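Local coordinates for protein ethylbenzene dehydrogenase alpha-subunit (Aromatoleum aromaticum, PDB 2IVF) that belongs to the molybdopterin oxidoreductase family and, as the alpha subunit of a dehydrogenase, binds a molybdenum atom and an iron/sulfur cluster, at residues V77-H82 with E107-T112; F94-Y97 with I102-R105; D172-S177 with D184-D189; P332-M337 with G364-A369; K341-E346 with A388-G393. All coordinates share one frame; numbering follows the deposited sequence.

From the N terminus, interaction 1 closes the first loop by bringing residues 77-82 beside 107-112. Interaction 2 is nested inside that loop: it pairs 94-97 with 102-105 in the hairpin of the same three-stranded sheet, with Phe94 at its start touching the iron/sulfur cluster. Interaction 3 follows in series and joins helix 163-181 to strand 186-188, its centre about 40 Å from that of interaction 1. Interactions 4 and 5 come later still, on the opposite side of the chain's centre from the first two. Their segments alternate along the sequence, so their loops cross, and their centres are about 10 Å apart. Together they tie strand 334-336, helix 345-349 and two beta hairpins together on that side.

Interaction 1: residues V77-H82 with E107-T112; sequences VNWGSH and EQAAQT. With SF4 (iron/sulfur cluster), chain K.
Trp79 reaches over to Ala109 and Gln111 with the far rim of its indole, while the backbones stay well separated, the CA of Trp79 lying 8.7 Å from the CA of Ala109. Its CG is anti to the carbonyl carbon (chi1 -67°), which carries the six-membered ring toward the second segment. There Trp79 CZ3 meets Ala109 CB at 3.7 Å, the methyl sitting at the ring edge near its plane; a side chain this small lets the broad indole close in. The neighbouring CH2 of Trp79 lies 3.5 Å from Gln111 OE1, with ring and amide planes 58° apart. Both polar ends have partners: Trp79 NE1 bonds to Lys764 O, and Gln111 OE1 to Lys93 NZ. The separation follows from the fold, an antiparallel three-stranded sheet in which strand 94-99 runs between 76-80 and 102-108. Gly80 accordingly pairs with Phe94 of that middle strand. Beyond it the chain turns into the cluster site. Ser81 OG is hydrogen-bonded to Cys92 O and lies 3.9 Å from sulfur S1 of the cluster. His82 ND1 binds the iron FE3 at 2.2 Å, and His82 NE2 is hydrogen-bonded to Tyr656 OH; held at both nitrogens, the ring has little freedom to turn.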
# COMPACT_ATOMS: atom_id res chain seq x y z
N VAL A 77 13.18 -21.86 5.97
CA VAL A 77 12.79 -20.81 5.04
C VAL A 77 12.19 -21.50 3.85
O VAL A 77 12.74 -22.49 3.35
CB VAL A 77 13.98 -19.93 4.60
CG1 VAL A 77 13.50 -18.89 3.62
CG2 VAL A 77 14.69 -19.28 5.81
N ASN A 78 11.04 -20.99 3.42
CA ASN A 78 10.33 -21.44 2.21
C ASN A 78 10.07 -20.26 1.28
O ASN A 78 10.18 -19.11 1.70
CB ASN A 78 8.96 -21.99 2.61
CG ASN A 78 9.06 -23.23 3.50
OD1 ASN A 78 9.12 -23.12 4.70
ND2 ASN A 78 9.05 -24.39 2.90
N TRP A 79 9.64 -20.55 0.06
CA TRP A 79 9.22 -19.51 -0.84
C TRP A 79 7.81 -19.06 -0.53
O TRP A 79 6.93 -19.85 -0.25
CB TRP A 79 9.21 -20.01 -2.30
CG TRP A 79 10.52 -20.33 -2.88
CD1 TRP A 79 10.85 -21.48 -3.51
CD2 TRP A 79 11.68 -19.51 -2.90
NE1 TRP A 79 12.14 -21.41 -3.97
CE2 TRP A 79 12.67 -20.22 -3.60
CE3 TRP A 79 11.97 -18.23 -2.41
CZ2 TRP A 79 13.94 -19.71 -3.81
CZ3 TRP A 79 13.23 -17.72 -2.63
CH2 TRP A 79 14.19 -18.45 -3.33
N GLY A 80 7.61 -17.75 -0.56
CA GLY A 80 6.28 -17.21 -0.47
C GLY A 80 6.08 -15.98 -1.32
O GLY A 80 7.02 -15.36 -1.80
N SER A 81 4.81 -15.69 -1.54
CA SER A 81 4.35 -14.47 -2.16
C SER A 81 2.90 -14.29 -1.71
O SER A 81 2.41 -15.06 -0.85
CB SER A 81 4.47 -14.50 -3.69
OG SER A 81 4.40 -13.18 -4.20
N HIS A 82 2.23 -13.28 -2.25
CA HIS A 82 0.87 -12.89 -1.85
C HIS A 82 -0.08 -12.96 -3.05
O HIS A 82 0.29 -12.55 -4.13
CB HIS A 82 0.98 -11.50 -1.20
CG HIS A 82 2.21 -11.37 -0.34
ND1 HIS A 82 3.32 -10.62 -0.69
CD2 HIS A 82 2.54 -12.02 0.80
CE1 HIS A 82 4.27 -10.80 0.21
NE2 HIS A 82 3.81 -11.62 1.14
N GLU A 107 11.03 -11.80 3.83
CA GLU A 107 11.91 -10.85 3.22
C GLU A 107 12.10 -11.18 1.74
O GLU A 107 12.21 -12.36 1.36
CB GLU A 107 13.27 -10.88 3.94
CG GLU A 107 14.30 -9.91 3.37
CD GLU A 107 15.51 -9.63 4.25
OE1 GLU A 107 15.59 -10.07 5.43
OE2 GLU A 107 16.45 -8.97 3.73
N GLN A 108 12.27 -10.13 0.94
CA GLN A 108 12.39 -10.31 -0.51
C GLN A 108 13.61 -11.13 -0.82
O GLN A 108 14.67 -10.89 -0.27
CB GLN A 108 12.55 -8.99 -1.24
CG GLN A 108 11.36 -8.06 -1.15
CD GLN A 108 11.53 -6.99 -0.05
OE1 GLN A 108 11.90 -7.30 1.11
NE2 GLN A 108 11.24 -5.72 -0.43
N ALA A 109 13.48 -12.07 -1.75
CA ALA A 109 14.62 -12.81 -2.21
C ALA A 109 15.51 -11.95 -3.11
O ALA A 109 16.71 -12.09 -3.05
CB ALA A 109 14.18 -14.11 -2.92
N ALA A 110 14.92 -11.04 -3.89
CA ALA A 110 15.67 -10.13 -4.76
C ALA A 110 16.55 -10.95 -5.74
O ALA A 110 17.79 -10.82 -5.80
CB ALA A 110 16.53 -9.13 -3.89
N GLN A 111 15.88 -11.81 -6.50
CA GLN A 111 16.51 -12.71 -7.46
C GLN A 111 15.78 -12.60 -8.81
O GLN A 111 15.55 -13.61 -9.48
CB GLN A 111 16.46 -14.16 -6.92
CG GLN A 111 17.36 -14.36 -5.71
CD GLN A 111 17.38 -15.75 -5.17
OE1 GLN A 111 16.41 -16.48 -5.23
NE2 GLN A 111 18.52 -16.14 -4.64
N THR A 112 15.45 -11.38 -9.21
CA THR A 112 14.79 -11.14 -10.50
C THR A 112 15.69 -10.27 -11.36
O THR A 112 15.66 -9.05 -11.26
CB THR A 112 13.42 -10.53 -10.32
OG1 THR A 112 12.70 -11.30 -9.37
CG2 THR A 112 12.66 -10.45 -11.66
FE1 SF4 K . 3.25 -6.36 -2.17
FE2 SF4 K . 4.60 -7.84 -4.00
FE3 SF4 K . 3.11 -9.07 -2.17
FE4 SF4 K . 1.90 -7.62 -4.17
S1 SF4 K . 3.05 -9.56 -4.42
S2 SF4 K . 1.39 -7.61 -1.87
S3 SF4 K . 3.46 -5.97 -4.42
S4 SF4 K . 5.00 -7.83 -1.74

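Interaction 2: residues F94-Y97 with I102-R105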
# COMPACT_ATOMS: atom_id res chain seq x y z
N PHE A 94 9.39 -13.98 -1.94
CA PHE A 94 9.91 -13.80 -0.58
C PHE A 94 10.45 -15.07 0.01
O PHE A 94 9.99 -16.17 -0.30
CB PHE A 94 8.81 -13.32 0.35
CG PHE A 94 8.51 -11.85 0.25
CD1 PHE A 94 7.92 -11.36 -0.85
CD2 PHE A 94 8.87 -10.97 1.26
CE1 PHE A 94 7.63 -10.03 -0.96
CE2 PHE A 94 8.59 -9.64 1.15
CZ PHE A 94 7.97 -9.16 0.03
N TYR A 95 11.37 -14.87 0.92
CA TYR A 95 11.78 -15.89 1.87
C TYR A 95 10.78 -15.75 2.97
O TYR A 95 10.55 -14.65 3.47
CB TYR A 95 13.13 -15.59 2.41
CG TYR A 95 14.23 -15.70 1.42
CD1 TYR A 95 14.44 -16.89 0.69
CD2 TYR A 95 15.13 -14.65 1.25
CE1 TYR A 95 15.47 -16.99 -0.21
CE2 TYR A 95 16.17 -14.78 0.41
CZ TYR A 95 16.34 -15.94 -0.33
OH TYR A 95 17.37 -16.03 -1.23
N VAL A 96 10.15 -16.87 3.30
CA VAL A 96 9.24 -16.96 4.44
C VAL A 96 9.94 -17.71 5.55
O VAL A 96 10.33 -18.90 5.39
CB VAL A 96 7.93 -17.67 4.03
CG1 VAL A 96 6.93 -17.81 5.26
CG2 VAL A 96 7.30 -16.86 2.86
N TYR A 97 10.15 -17.02 6.67
CA TYR A 97 10.98 -17.54 7.77
C TYR A 97 10.09 -18.10 8.85
O TYR A 97 9.26 -17.39 9.40
CB TYR A 97 11.83 -16.44 8.41
CG TYR A 97 12.83 -15.80 7.52
CD1 TYR A 97 12.44 -14.83 6.61
CD2 TYR A 97 14.17 -16.10 7.65
CE1 TYR A 97 13.33 -14.21 5.82
CE2 TYR A 97 15.14 -15.46 6.83
CZ TYR A 97 14.70 -14.52 5.93
OH TYR A 97 15.58 -13.89 5.12
N ILE A 102 5.64 -21.34 13.27
CA ILE A 102 4.89 -20.14 12.98
C ILE A 102 5.67 -19.32 11.94
O ILE A 102 6.91 -19.33 11.94
CB ILE A 102 4.72 -19.38 14.34
CG1 ILE A 102 3.74 -20.15 15.25
CG2 ILE A 102 4.27 -18.01 14.21
CD1 ILE A 102 2.44 -20.50 14.59
N VAL A 103 4.96 -18.60 11.07
CA VAL A 103 5.65 -17.61 10.20
C VAL A 103 6.10 -16.42 11.04
O VAL A 103 5.30 -15.61 11.51
CB VAL A 103 4.76 -17.11 9.06
CG1 VAL A 103 5.49 -16.01 8.24
CG2 VAL A 103 4.30 -18.29 8.16
N TRP A 104 7.40 -16.30 11.22
CA TRP A 104 7.97 -15.21 11.98
C TRP A 104 8.04 -13.93 11.16
O TRP A 104 7.59 -12.88 11.60
CB TRP A 104 9.34 -15.63 12.44
CG TRP A 104 10.15 -14.53 12.94
CD1 TRP A 104 9.80 -13.54 13.79
CD2 TRP A 104 11.51 -14.32 12.61
NE1 TRP A 104 10.88 -12.68 13.98
CE2 TRP A 104 11.94 -13.17 13.28
CE3 TRP A 104 12.40 -14.96 11.77
CZ2 TRP A 104 13.21 -12.68 13.15
CZ3 TRP A 104 13.68 -14.50 11.68
CH2 TRP A 104 14.07 -13.37 12.34
N ARG A 105 8.61 -14.02 9.95
CA ARG A 105 8.73 -12.84 9.09
C ARG A 105 9.00 -13.31 7.68
O ARG A 105 9.18 -14.52 7.44
CB ARG A 105 9.89 -11.96 9.54
CG ARG A 105 11.21 -12.59 9.28
CD ARG A 105 12.32 -11.71 9.73
NE ARG A 105 12.51 -10.53 8.89
CZ ARG A 105 13.35 -10.46 7.84
NH1 ARG A 105 14.04 -11.49 7.44
NH2 ARG A 105 13.47 -9.33 7.19
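Tyr97 is gripped by two successive residues of the partner strand, Trp104 and Arg105. Its N donates to Arg105 O at 2.8 Å, and its own O accepts from Trp104 N at 2.8 Å and, weakly, from Arg105 N at 3.5 Å. The side chains of both residues also gather round the tyrosine. Trp104 turns an edge toward the face of the Tyr97 ring in an offset edge-to-face pair, planes 81° apart, with Trp104 CE3 3.7 Å from Tyr97 CB. Arg105 runs alongside the tyrosine, pointing the same way: CG sits between the backbone N and the carbonyl carbon (chi1 70°), and a bend at chi3 (-72°) brings NH1 to 3.2 Å from Tyr97 CE1. A long, flexible arginine can thus follow the ring and still place its NH2 in a salt bridge with Glu107. The phenol hydroxyl is hydrogen-bonded to Pro348 O of the neighbouring beta subunit. Among the apolar groups, Val96 CG1 meets Val103 CG1 at 3.8 Å; in both valines this methyl is anti to the backbone N, and branched side chains of this kind suit an extended strand. Two residues facing one across an antiparallel pair make a classic beta bulge, here within the hairpin formed by strands 94-99 and 102-108.

Interaction 3: residues D172-S177 with D184-D189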
# COMPACT_ATOMS: atom_id res chain seq x y z
N ASP A 172 -27.92 -27.52 1.14
CA ASP A 172 -29.38 -27.49 1.17
C ASP A 172 -29.95 -26.23 0.53
O ASP A 172 -30.98 -26.31 -0.15
CB ASP A 172 -29.88 -27.61 2.60
CG ASP A 172 -30.01 -29.05 3.06
OD1 ASP A 172 -30.14 -29.99 2.23
OD2 ASP A 172 -29.99 -29.22 4.28
N SER A 173 -29.33 -25.08 0.77
CA SER A 173 -29.87 -23.84 0.17
C SER A 173 -29.71 -23.85 -1.37
O SER A 173 -30.59 -23.39 -2.12
CB SER A 173 -29.21 -22.62 0.78
OG SER A 173 -27.91 -22.45 0.23
N ILE A 174 -28.59 -24.41 -1.85
CA ILE A 174 -28.37 -24.61 -3.30
C ILE A 174 -29.45 -25.51 -3.92
O ILE A 174 -30.08 -25.19 -4.93
CB ILE A 174 -26.94 -25.17 -3.58
CG1 ILE A 174 -25.88 -24.12 -3.21
CG2 ILE A 174 -26.79 -25.58 -5.02
CD1 ILE A 174 -24.43 -24.68 -3.27
N ILE A 175 -29.66 -26.65 -3.28
CA ILE A 175 -30.70 -27.57 -3.66
C ILE A 175 -32.07 -26.91 -3.64
O ILE A 175 -32.80 -27.00 -4.61
CB ILE A 175 -30.70 -28.78 -2.74
CG1 ILE A 175 -29.41 -29.58 -2.94
CG2 ILE A 175 -31.87 -29.68 -3.03
CD1 ILE A 175 -29.19 -30.69 -1.95
N ASP A 176 -32.40 -26.23 -2.55
CA ASP A 176 -33.73 -25.58 -2.44
C ASP A 176 -33.98 -24.65 -3.65
O ASP A 176 -35.03 -24.67 -4.28
CB ASP A 176 -33.77 -24.73 -1.16
CG ASP A 176 -33.89 -25.56 0.12
OD1 ASP A 176 -34.23 -26.74 0.06
OD2 ASP A 176 -33.61 -25.00 1.19
N SER A 177 -32.99 -23.85 -3.98
CA SER A 177 -33.17 -22.85 -5.05
C SER A 177 -33.20 -23.49 -6.44
O SER A 177 -34.00 -23.12 -7.31
CB SER A 177 -32.10 -21.80 -4.95
OG SER A 177 -32.20 -20.90 -6.04
N ASP A 184 -30.45 -20.48 -12.14
CA ASP A 184 -30.36 -19.01 -12.05
C ASP A 184 -30.39 -18.43 -10.62
O ASP A 184 -30.04 -17.25 -10.42
CB ASP A 184 -31.44 -18.35 -12.93
CG ASP A 184 -30.91 -17.91 -14.30
OD1 ASP A 184 -29.73 -18.19 -14.62
OD2 ASP A 184 -31.69 -17.23 -15.05
N GLY A 185 -30.74 -19.24 -9.63
CA GLY A 185 -30.81 -18.79 -8.24
C GLY A 185 -29.49 -18.63 -7.49
O GLY A 185 -29.46 -18.01 -6.41
N PHE A 186 -28.41 -19.15 -8.08
CA PHE A 186 -27.08 -19.15 -7.48
C PHE A 186 -26.23 -18.11 -8.17
O PHE A 186 -26.15 -18.10 -9.40
CB PHE A 186 -26.40 -20.52 -7.64
CG PHE A 186 -25.01 -20.59 -7.03
CD1 PHE A 186 -24.86 -20.93 -5.71
CD2 PHE A 186 -23.87 -20.39 -7.81
CE1 PHE A 186 -23.60 -21.00 -5.14
CE2 PHE A 186 -22.60 -20.43 -7.23
CZ PHE A 186 -22.46 -20.74 -5.92
N ILE A 187 -25.58 -17.25 -7.38
CA ILE A 187 -24.74 -16.20 -7.89
C ILE A 187 -23.44 -16.25 -7.17
O ILE A 187 -23.41 -16.12 -5.95
CB ILE A 187 -25.39 -14.78 -7.70
CG1 ILE A 187 -26.79 -14.81 -8.29
CG2 ILE A 187 -24.56 -13.64 -8.37
CD1 ILE A 187 -27.47 -13.52 -8.12
N LEU A 188 -22.37 -16.48 -7.91
CA LEU A 188 -21.04 -16.27 -7.40
C LEU A 188 -20.68 -14.90 -7.95
O LEU A 188 -20.34 -14.75 -9.12
CB LEU A 188 -20.08 -17.33 -7.90
CG LEU A 188 -18.60 -17.14 -7.57
CD1 LEU A 188 -18.36 -16.78 -6.09
CD2 LEU A 188 -17.84 -18.42 -7.98
N ASP A 189 -20.78 -13.90 -7.11
CA ASP A 189 -20.73 -12.52 -7.58
C ASP A 189 -19.31 -12.09 -7.77
O ASP A 189 -18.64 -11.78 -6.81
CB ASP A 189 -21.41 -11.66 -6.55
CG ASP A 189 -21.57 -10.22 -6.99
OD1 ASP A 189 -21.09 -9.87 -8.10
OD2 ASP A 189 -22.16 -9.44 -6.20
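The helix passes close to the 3-10 turn and the first residue of the strand that follows, the CA of Ser177 lying 5.7 Å from the CA of Gly185 and the CA of Ile174 7.0 Å from the CA of Phe186, with no hydrogen bond between the two segments. The nearest side-chain approach is Ser177 OG to Gly185 CA at 3.4 Å. Serine's hydroxyl is anti to its backbone N (chi1 175°), which brings it against the glycine, and the absence of a beta carbon there is what makes room for it. This buried oxygen is also hydrogen-bonded to Gln181 NE2, one turn further along the helix. Next to this close fit lies an apolar contact, in which the two side chains slant across each other. With CG1 of Ile174 anti to the carbonyl carbon (chi1 -67°), it is this methylene that meets Phe186 CD1, at 4.2 Å, the terminal methyl being carried past it; bulky apolar groups fit such a fully buried place. Around them, helix 687-704 packs on Ile174, while Phe186 also rests on helix 197-210 and on strand 602-606. Helix 163-181 leads, through a short 3-10 turn, into strand 186-188, an outermost strand of the mixed sheet, and packs against its first residue.

Interaction 4: residues P332-M337 with G364-A369; sequences PLLVRM and GSVRKA
Apolar contacts alone join the segments, through Leu333 with Ala369 and Leu334 with Val366. Leu333 reaches across with one delta branch, CD2 lying 3.5 Å from Ala369 CB, somewhat tighter than usual for two methyls. Its chi1 of -67° sets CG beside the backbone N, and of the two methyls it is CD2, not the anti-placed CD1, that touches the alanine. The backbones here are 7.6 Å apart, measured between the CA atoms of Leu333 and Ala369; the small alanine methyl allows so close an approach. Leu334 aims its CB at the other segment and turns CD1 to Val366 CG2, but the modelled separation of that pair is too short to be trusted. No hydrogen bond crosses between the segments, which belong to different sheets: strand 334-336 pairs with 395-400, whereas 365-369 pairs with 356-360 in a two-stranded hairpin. The hairpin carries a G1 beta bulge, in which Gly364 and Ser365 both face Asp360; the positive phi of Gly364 is one that glycine adopts readily. Hydrogen bonding is local. Ser365 OG donates to Val366 O at 2.8 Å, tilted 22° from the carbonyl plane, and the backbone of Leu334 bonds to Tyr357 and to Leu343, linking it to strand 356-360 and to the loop before helix 345-349. Charged pairs lie at the margins, where Arg367 NH1 forms a salt bridge with Asp360 and Arg336 NH2 with Asp338.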
# COMPACT_ATOMS: atom_id res chain seq x y z
N PRO A 332 -7.33 8.85 -42.47
CA PRO A 332 -7.54 9.09 -43.90
C PRO A 332 -8.78 8.47 -44.54
O PRO A 332 -8.96 8.62 -45.74
CB PRO A 332 -6.29 8.46 -44.53
CG PRO A 332 -6.01 7.34 -43.65
CD PRO A 332 -6.31 7.80 -42.24
N LEU A 333 -9.63 7.77 -43.80
CA LEU A 333 -10.78 7.12 -44.43
C LEU A 333 -11.85 8.17 -44.67
O LEU A 333 -12.02 9.09 -43.86
CB LEU A 333 -11.34 5.97 -43.61
CG LEU A 333 -10.42 4.75 -43.48
CD1 LEU A 333 -11.06 3.69 -42.61
CD2 LEU A 333 -10.07 4.13 -44.85
N LEU A 334 -12.56 8.00 -45.77
CA LEU A 334 -13.56 8.97 -46.20
C LEU A 334 -14.92 8.73 -45.57
O LEU A 334 -15.39 7.60 -45.42
CB LEU A 334 -13.68 8.93 -47.69
CG LEU A 334 -12.47 9.36 -48.52
CD1 LEU A 334 -12.80 9.06 -50.01
CD2 LEU A 334 -12.16 10.84 -48.31
N VAL A 335 -15.54 9.86 -45.21
CA VAL A 335 -16.80 9.91 -44.56
C VAL A 335 -17.70 10.78 -45.42
O VAL A 335 -17.25 11.75 -46.01
CB VAL A 335 -16.66 10.49 -43.12
CG1 VAL A 335 -18.00 10.55 -42.44
CG2 VAL A 335 -15.73 9.63 -42.31
N ARG A 336 -18.95 10.36 -45.52
CA ARG A 336 -19.96 11.02 -46.32
C ARG A 336 -20.44 12.23 -45.55
O ARG A 336 -20.73 12.14 -44.35
CB ARG A 336 -21.13 10.06 -46.57
CG ARG A 336 -20.78 8.84 -47.43
CD ARG A 336 -21.96 7.90 -47.63
NE ARG A 336 -23.15 8.58 -48.11
CZ ARG A 336 -24.24 7.96 -48.59
NH1 ARG A 336 -24.30 6.64 -48.67
NH2 ARG A 336 -25.27 8.67 -48.96
N MET A 337 -20.52 13.38 -46.22
CA MET A 337 -20.99 14.60 -45.57
C MET A 337 -22.52 14.67 -45.45
O MET A 337 -23.04 15.51 -44.72
CB MET A 337 -20.47 15.84 -46.30
CG MET A 337 -18.97 16.03 -46.16
SD MET A 337 -18.53 16.38 -44.47
CE MET A 337 -18.20 14.75 -43.79
N GLY A 364 -6.37 11.41 -58.29
CA GLY A 364 -7.57 12.23 -58.44
C GLY A 364 -8.84 11.44 -58.19
O GLY A 364 -9.90 11.78 -58.70
N SER A 365 -8.74 10.39 -57.37
CA SER A 365 -9.85 9.48 -57.15
C SER A 365 -9.87 8.84 -55.77
O SER A 365 -8.85 8.72 -55.12
CB SER A 365 -9.80 8.35 -58.17
OG SER A 365 -10.94 7.52 -58.04
N VAL A 366 -11.06 8.41 -55.39
CA VAL A 366 -11.28 7.51 -54.26
C VAL A 366 -10.60 6.19 -54.65
O VAL A 366 -10.64 5.79 -55.82
CB VAL A 366 -12.83 7.37 -54.02
CG1 VAL A 366 -13.42 6.12 -54.71
CG2 VAL A 366 -13.16 7.36 -52.59
N ARG A 367 -9.91 5.58 -53.69
CA ARG A 367 -9.29 4.25 -53.83
C ARG A 367 -9.57 3.41 -52.59
O ARG A 367 -9.46 3.90 -51.47
CB ARG A 367 -7.76 4.33 -53.97
CG ARG A 367 -7.29 5.14 -55.17
CD ARG A 367 -5.78 5.05 -55.36
NE ARG A 367 -5.37 3.81 -56.01
CZ ARG A 367 -4.10 3.45 -56.20
NH1 ARG A 367 -3.10 4.23 -55.81
NH2 ARG A 367 -3.83 2.30 -56.80
N LYS A 368 -9.90 2.14 -52.81
CA LYS A 368 -10.25 1.23 -51.73
C LYS A 368 -9.10 1.12 -50.77
O LYS A 368 -7.95 0.95 -51.18
CB LYS A 368 -10.62 -0.14 -52.29
CG LYS A 368 -12.00 -0.17 -52.91
CD LYS A 368 -12.40 -1.54 -53.42
CE LYS A 368 -13.63 -1.44 -54.29
NZ LYS A 368 -14.21 -2.77 -54.59
N ALA A 369 -9.42 1.30 -49.49
CA ALA A 369 -8.50 1.03 -48.40
C ALA A 369 -8.59 -0.48 -48.08
O ALA A 369 -9.70 -1.02 -47.89
CB ALA A 369 -8.86 1.87 -47.18

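Interaction 5: residues K341-E346 with A388-G393; sequences KFLSAE and ARLKNG
Leu343 is the apolar centre of this contact, its two methyl branches dividing between two partners. CD2 of Leu343 meets Ala388 CB at 3.9 Å, and CD1 of Leu343 meets Leu390 CD2, also at 3.9 Å. With CG anti to the backbone N (chi1 -180°), the forked end is turned to the second segment, and the fork is what allows one residue to touch both a small and a large neighbour. Glu346 takes part through its backbone rather than its carboxylate. Lys391 begins with CG between its own backbone N and carbonyl carbon (chi1 62°), and lays its aliphatic part over the carbonyl O of Glu346. Its last torsion is nearly eclipsed (chi4 18°), which leaves the placement of the lysine end doubtful; as modelled, NZ of Lys391 is 3.3 Å from Glu346 O, at too poor an angle for a hydrogen bond. The charged groups of Glu346 and Lys391 are not in contact, OE2 of Glu346 being 5.5 Å from NZ of Lys391, though opposite charges at this range probably attract mildly. Long polar side chains suit this exposed margin, as leucine suits the buried middle. Two local motifs meet here. Ser344 caps helix 345-349, and Asp347 OD2 bonds back to its N, consistent with a capping box; Leu390 to Gly393 form a type I beta turn in the loop that joins hairpin strands 385-389 and 395-400.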
# COMPACT_ATOMS: atom_id res chain seq x y z
N LYS A 341 -21.46 8.81 -42.29
CA LYS A 341 -21.00 7.45 -42.18
C LYS A 341 -19.87 7.22 -43.17
O LYS A 341 -19.80 7.87 -44.22
CB LYS A 341 -22.19 6.48 -42.40
CG LYS A 341 -22.93 6.21 -41.05
CD LYS A 341 -24.38 5.91 -41.21
CE LYS A 341 -25.13 5.97 -39.87
NZ LYS A 341 -24.49 5.23 -38.75
N PHE A 342 -18.95 6.32 -42.82
CA PHE A 342 -17.86 6.00 -43.72
C PHE A 342 -18.41 5.69 -45.12
O PHE A 342 -19.44 5.00 -45.27
CB PHE A 342 -17.04 4.81 -43.23
CG PHE A 342 -16.19 5.09 -42.01
CD1 PHE A 342 -15.01 5.83 -42.12
CD2 PHE A 342 -16.55 4.59 -40.77
CE1 PHE A 342 -14.22 6.08 -41.00
CE2 PHE A 342 -15.80 4.82 -39.65
CZ PHE A 342 -14.60 5.58 -39.76
N LEU A 343 -17.74 6.23 -46.14
CA LEU A 343 -18.04 5.88 -47.52
C LEU A 343 -17.71 4.41 -47.73
O LEU A 343 -16.58 4.00 -47.44
CB LEU A 343 -17.19 6.72 -48.47
CG LEU A 343 -17.40 6.47 -49.96
CD1 LEU A 343 -18.85 6.74 -50.30
CD2 LEU A 343 -16.43 7.34 -50.76
N SER A 344 -18.70 3.64 -48.19
CA SER A 344 -18.54 2.21 -48.40
C SER A 344 -18.65 1.84 -49.87
O SER A 344 -19.19 2.60 -50.69
CB SER A 344 -19.55 1.41 -47.59
OG SER A 344 -20.79 1.28 -48.26
N ALA A 345 -18.12 0.66 -50.19
CA ALA A 345 -18.15 0.17 -51.55
C ALA A 345 -19.59 -0.12 -51.94
O ALA A 345 -19.94 -0.01 -53.10
CB ALA A 345 -17.29 -1.07 -51.68
N GLU A 346 -20.41 -0.48 -50.95
CA GLU A 346 -21.86 -0.64 -51.15
C GLU A 346 -22.45 0.64 -51.73
O GLU A 346 -23.18 0.60 -52.69
CB GLU A 346 -22.58 -1.00 -49.84
CG GLU A 346 -23.99 -1.55 -50.10
CD GLU A 346 -24.84 -1.83 -48.86
OE1 GLU A 346 -24.40 -1.66 -47.73
OE2 GLU A 346 -26.02 -2.21 -49.05
N ALA A 388 -17.51 12.12 -54.33
CA ALA A 388 -17.64 10.75 -54.83
C ALA A 388 -19.01 10.59 -55.48
O ALA A 388 -20.00 11.09 -54.96
CB ALA A 388 -17.47 9.77 -53.68
N ARG A 389 -19.06 9.90 -56.62
CA ARG A 389 -20.33 9.49 -57.23
C ARG A 389 -20.77 8.17 -56.65
O ARG A 389 -20.04 7.18 -56.72
CB ARG A 389 -20.20 9.33 -58.75
CG ARG A 389 -20.53 10.57 -59.51
CD ARG A 389 -20.18 10.47 -61.01
NE ARG A 389 -20.01 11.80 -61.59
CZ ARG A 389 -19.56 12.06 -62.82
NH1 ARG A 389 -19.22 11.07 -63.64
NH2 ARG A 389 -19.46 13.32 -63.24
N LEU A 390 -21.99 8.13 -56.13
CA LEU A 390 -22.53 6.89 -55.60
C LEU A 390 -23.10 5.99 -56.71
O LEU A 390 -23.15 6.38 -57.89
CB LEU A 390 -23.58 7.21 -54.53
CG LEU A 390 -23.05 8.08 -53.38
CD1 LEU A 390 -24.07 8.21 -52.27
CD2 LEU A 390 -21.74 7.51 -52.82
N LYS A 391 -23.50 4.78 -56.33
CA LYS A 391 -24.06 3.83 -57.27
C LYS A 391 -25.41 4.34 -57.81
O LYS A 391 -25.88 3.90 -58.85
CB LYS A 391 -24.19 2.42 -56.66
CG LYS A 391 -25.10 2.29 -55.44
CD LYS A 391 -25.57 0.84 -55.28
CE LYS A 391 -25.98 0.49 -53.84
NZ LYS A 391 -26.27 1.65 -52.94
N ASN A 392 -26.00 5.29 -57.08
CA ASN A 392 -27.18 6.03 -57.53
C ASN A 392 -26.92 7.00 -58.70
O ASN A 392 -27.86 7.51 -59.29
CB ASN A 392 -27.76 6.83 -56.34
CG ASN A 392 -28.93 6.13 -55.68
OD1 ASN A 392 -29.90 5.74 -56.35
ND2 ASN A 392 -28.87 5.98 -54.36
N GLY A 393 -25.64 7.29 -58.98
CA GLY A 393 -25.26 8.36 -59.91
C GLY A 393 -25.18 9.72 -59.23
O GLY A 393 -24.70 10.67 -59.84